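Local coordinates for protein putative transcriptional regulator (Streptomyces coelicolor A3, PDB 2RA5) that probably binds DNA as a GntR-family transcriptional regulator, with a UTRA domain that can hold meso-tartaric acid, at residues E200-D205 and T231-R236. Numbering follows the deposited sequence.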
ATOM      1  N   GLU A 200      10.350  17.506   9.259  1.00 96.47           N
ATOM      2  CA  GLU A 200      10.938  17.730  10.582  1.00101.38           C
ATOM      3  C   GLU A 200      10.504  16.682  11.616  1.00104.97           C
ATOM      4  O   GLU A 200      11.345  16.038  12.252  1.00 93.48           O
ATOM      5  CB  GLU A 200      10.620  19.141  11.095  1.00116.15           C
ATOM      6  CG  GLU A 200      11.636  20.199  10.679  1.00141.83           C
ATOM      7  CD  GLU A 200      11.496  21.495  11.466  1.00165.04           C
ATOM      8  OE1 GLU A 200      10.365  21.809  11.902  1.00149.17           O
ATOM      9  OE2 GLU A 200      12.520  22.199  11.647  1.00136.39           O
ATOM     10  N   ARG A 201       9.192  16.513  11.769  1.00110.18           N
ATOM     11  CA  ARG A 201       8.626  15.595  12.761  1.00103.31           C
ATOM     12  C   ARG A 201       9.256  14.206  12.707  1.00104.11           C
ATOM     13  O   ARG A 201       9.333  13.508  13.722  1.00105.88           O
ATOM     14  CB  ARG A 201       7.106  15.469  12.573  1.00110.31           C
ATOM     15  CG  ARG A 201       6.354  16.795  12.478  1.00113.33           C
ATOM     16  CD  ARG A 201       4.903  16.588  12.036  1.00112.03           C
ATOM     17  NE  ARG A 201       4.308  17.817  11.510  1.00131.49           N
ATOM     18  CZ  ARG A 201       3.130  17.876  10.895  1.00129.83           C
ATOM     19  NH1 ARG A 201       2.416  16.769  10.725  1.00123.31           N
ATOM     20  NH2 ARG A 201       2.669  19.037  10.443  1.00104.77           N
ATOM     21  N   LEU A 202       9.707  13.811  11.519  1.00100.53           N
ATOM     22  CA  LEU A 202      10.166  12.444  11.286  1.00 92.86           C
ATOM     23  C   LEU A 202      11.690  12.316  11.182  1.00101.77           C
ATOM     24  O   LEU A 202      12.224  11.214  11.283  1.00 90.58           O
ATOM     25  CB  LEU A 202       9.479  11.853  10.045  1.00 81.43           C
ATOM     26  CG  LEU A 202       8.008  11.423  10.156  1.00 61.81           C
ATOM     27  CD1 LEU A 202       7.416  11.080   8.785  1.00 45.39           C
ATOM     28  CD2 LEU A 202       7.843  10.260  11.138  1.00 63.00           C
ATOM     29  N   GLY A 203      12.382  13.435  10.984  1.00109.23           N
ATOM     30  CA  GLY A 203      13.836  13.436  10.900  1.00 97.54           C
ATOM     31  C   GLY A 203      14.326  13.322   9.469  1.00 89.86           C
ATOM     32  O   GLY A 203      15.309  12.633   9.181  1.00 96.70           O
ATOM     33  N   GLU A 204      13.635  14.009   8.569  1.00 85.82           N
ATOM     34  CA  GLU A 204      13.890  13.880   7.142  1.00 86.29           C
ATOM     35  C   GLU A 204      13.906  15.246   6.457  1.00 84.54           C
ATOM     36  O   GLU A 204      13.282  16.202   6.929  1.00 81.16           O
ATOM     37  CB  GLU A 204      12.807  13.005   6.513  1.00 88.05           C
ATOM     38  CG  GLU A 204      13.253  12.213   5.295  1.00 97.62           C
ATOM     39  CD  GLU A 204      13.337  10.718   5.560  1.00 93.78           C
ATOM     40  OE1 GLU A 204      12.926   9.948   4.665  1.00 89.89           O
ATOM     41  OE2 GLU A 204      13.794  10.316   6.656  1.00 89.03           O
ATOM     42  N   ASP A 205      14.609  15.336   5.334  1.00 90.57           N
ATOM     43  CA  ASP A 205      14.680  16.590   4.583  1.00 93.19           C
ATOM     44  C   ASP A 205      13.383  16.872   3.846  1.00 81.06           C
ATOM     45  O   ASP A 205      12.776  15.969   3.275  1.00 83.38           O
ATOM     46  CB  ASP A 205      15.820  16.557   3.567  1.00 87.97           C
ATOM     47  CG  ASP A 205      17.133  16.136   4.184  1.00 94.57           C
ATOM     48  OD1 ASP A 205      17.298  16.285   5.414  1.00101.10           O
ATOM     49  OD2 ASP A 205      18.003  15.652   3.436  1.00 92.42           O
ATOM     50  N   THR A 231       1.658   9.346   7.654  1.00 61.91           N
ATOM     51  CA  THR A 231       2.911   9.373   6.893  1.00 59.27           C
ATOM     52  C   THR A 231       3.918   8.379   7.472  1.00 51.74           C
ATOM     53  O   THR A 231       4.001   8.182   8.692  1.00 47.78           O
ATOM     54  CB  THR A 231       3.562  10.756   6.933  1.00 55.41           C
ATOM     55  OG1 THR A 231       3.402  11.306   8.249  1.00 69.43           O
ATOM     56  CG2 THR A 231       2.924  11.676   5.917  1.00 59.42           C
ATOM     57  N   TYR A 232       4.688   7.758   6.590  1.00 49.03           N
ATOM     58  CA  TYR A 232       5.684   6.780   7.011  1.00 60.72           C
ATOM     59  C   TYR A 232       7.007   7.022   6.312  1.00 55.98           C
ATOM     60  O   TYR A 232       7.034   7.236   5.091  1.00 50.38           O
ATOM     61  CB  TYR A 232       5.222   5.372   6.661  1.00 55.21           C
ATOM     62  CG  TYR A 232       3.829   5.041   7.112  1.00 50.17           C
ATOM     63  CD1 TYR A 232       2.730   5.375   6.334  1.00 51.57           C
ATOM     64  CD2 TYR A 232       3.608   4.379   8.318  1.00 51.06           C
ATOM     65  CE1 TYR A 232       1.446   5.067   6.749  1.00 49.53           C
ATOM     66  CE2 TYR A 232       2.334   4.069   8.738  1.00 54.74           C
ATOM     67  CZ  TYR A 232       1.251   4.414   7.955  1.00 54.45           C
ATOM     68  OH  TYR A 232      -0.028   4.098   8.380  1.00 55.01           O
ATOM     69  N   ARG A 233       8.096   6.968   7.081  1.00 53.33           N
ATOM     70  CA  ARG A 233       9.456   6.994   6.518  1.00 69.89           C
ATOM     71  C   ARG A 233       9.722   5.709   5.736  1.00 55.32           C
ATOM     72  O   ARG A 233       9.817   4.633   6.343  1.00 54.23           O
ATOM     73  CB  ARG A 233      10.492   7.118   7.635  1.00 66.42           C
ATOM     74  CG  ARG A 233      10.281   8.302   8.563  1.00 83.23           C
ATOM     75  CD  ARG A 233      11.441   8.426   9.526  1.00 87.80           C
ATOM     76  NE  ARG A 233      12.700   8.641   8.823  1.00 97.54           N
ATOM     77  CZ  ARG A 233      13.896   8.382   9.339  1.00 87.24           C
ATOM     78  NH1 ARG A 233      14.985   8.616   8.621  1.00 78.16           N
ATOM     79  NH2 ARG A 233      14.002   7.891  10.567  1.00 80.81           N
ATOM     80  N   PRO A 234       9.810   5.806   4.391  1.00 43.21           N
ATOM     81  CA  PRO A 234       9.916   4.618   3.523  1.00 59.83           C
ATOM     82  C   PRO A 234      11.136   3.736   3.807  1.00 62.71           C
ATOM     83  O   PRO A 234      11.099   2.542   3.524  1.00 75.48           O
ATOM     84  CB  PRO A 234       9.975   5.212   2.098  1.00 55.26           C
ATOM     85  CG  PRO A 234      10.297   6.673   2.301  1.00 72.85           C
ATOM     86  CD  PRO A 234       9.629   7.032   3.595  1.00 52.47           C
ATOM     87  N   SER A 235      12.189   4.315   4.372  1.00 65.09           N
ATOM     88  CA  SER A 235      13.382   3.559   4.744  1.00 73.23           C
ATOM     89  C   SER A 235      13.145   2.793   6.037  1.00 71.07           C
ATOM     90  O   SER A 235      13.976   1.989   6.450  1.00 79.10           O
ATOM     91  CB  SER A 235      14.572   4.506   4.942  1.00 59.65           C
ATOM     92  OG  SER A 235      14.414   5.262   6.138  1.00 80.82           O
ATOM     93  N   ARG A 236      12.014   3.038   6.686  1.00 63.47           N
ATOM     94  CA  ARG A 236      11.795   2.493   8.023  1.00 68.37           C
ATOM     95  C   ARG A 236      10.542   1.617   8.104  1.00 55.72           C
ATOM     96  O   ARG A 236      10.314   0.899   9.084  1.00 50.75           O
ATOM     97  CB  ARG A 236      11.728   3.647   9.026  1.00 76.19           C
ATOM     98  CG  ARG A 236      13.046   3.962   9.722  1.00 77.61           C
ATOM     99  CD  ARG A 236      13.034   3.330  11.106  1.00 98.59           C
ATOM    100  NE  ARG A 236      14.356   2.900  11.555  1.00131.30           N
ATOM    101  CZ  ARG A 236      14.924   1.747  11.210  1.00133.84           C
ATOM    102  NH1 ARG A 236      14.288   0.910  10.400  1.00130.39           N
ATOM    103  NH2 ARG A 236      16.127   1.431  11.671  1.00109.67           N
TER
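Arg-233 forms a salt bridge with Glu-204, giving NE and NH1 side-on to a single carboxylate oxygen. Arg-233 NE and NH1 each lie 2.9 Å from Glu-204 OE2. Both bonds are bent, near 140° at the hydrogen, because OE2 sits between the two donors and slightly off the guanidinium plane. The carboxylate stands almost perpendicular to that plane (83°); NH1 meets OE2 nearly along its C-O axis, whereas NE approaches from above the carboxylate plane. A bend in the arginine chain at chi3 (61°) turns this edge to the glutamate. The remaining nitrogen, NH2, bonds to Glu-145 in a second salt bridge and to the carbonyl of Pro-146, so the guanidinium is shared by two carboxylates. Leu-202 O and Gly-203 O lie over one of its faces. Gly-203, with positive phi, ends helix 196-202 in a Schellman motif, and the chain turns there to bring Glu-204 to the arginine. The contact thus ties this helix end to the end of strand 224-232 in the six-stranded antiparallel sheet of the UTRA domain. Apolar packing falls to Leu-202, whose CB approaches Arg-233 CG at 3.9 Å as the two side chains run past each other in opposite directions. Thr-231 OG1, weakly bonded to Tyr-149 O, lies 4.1 Å from Leu-202 CD1.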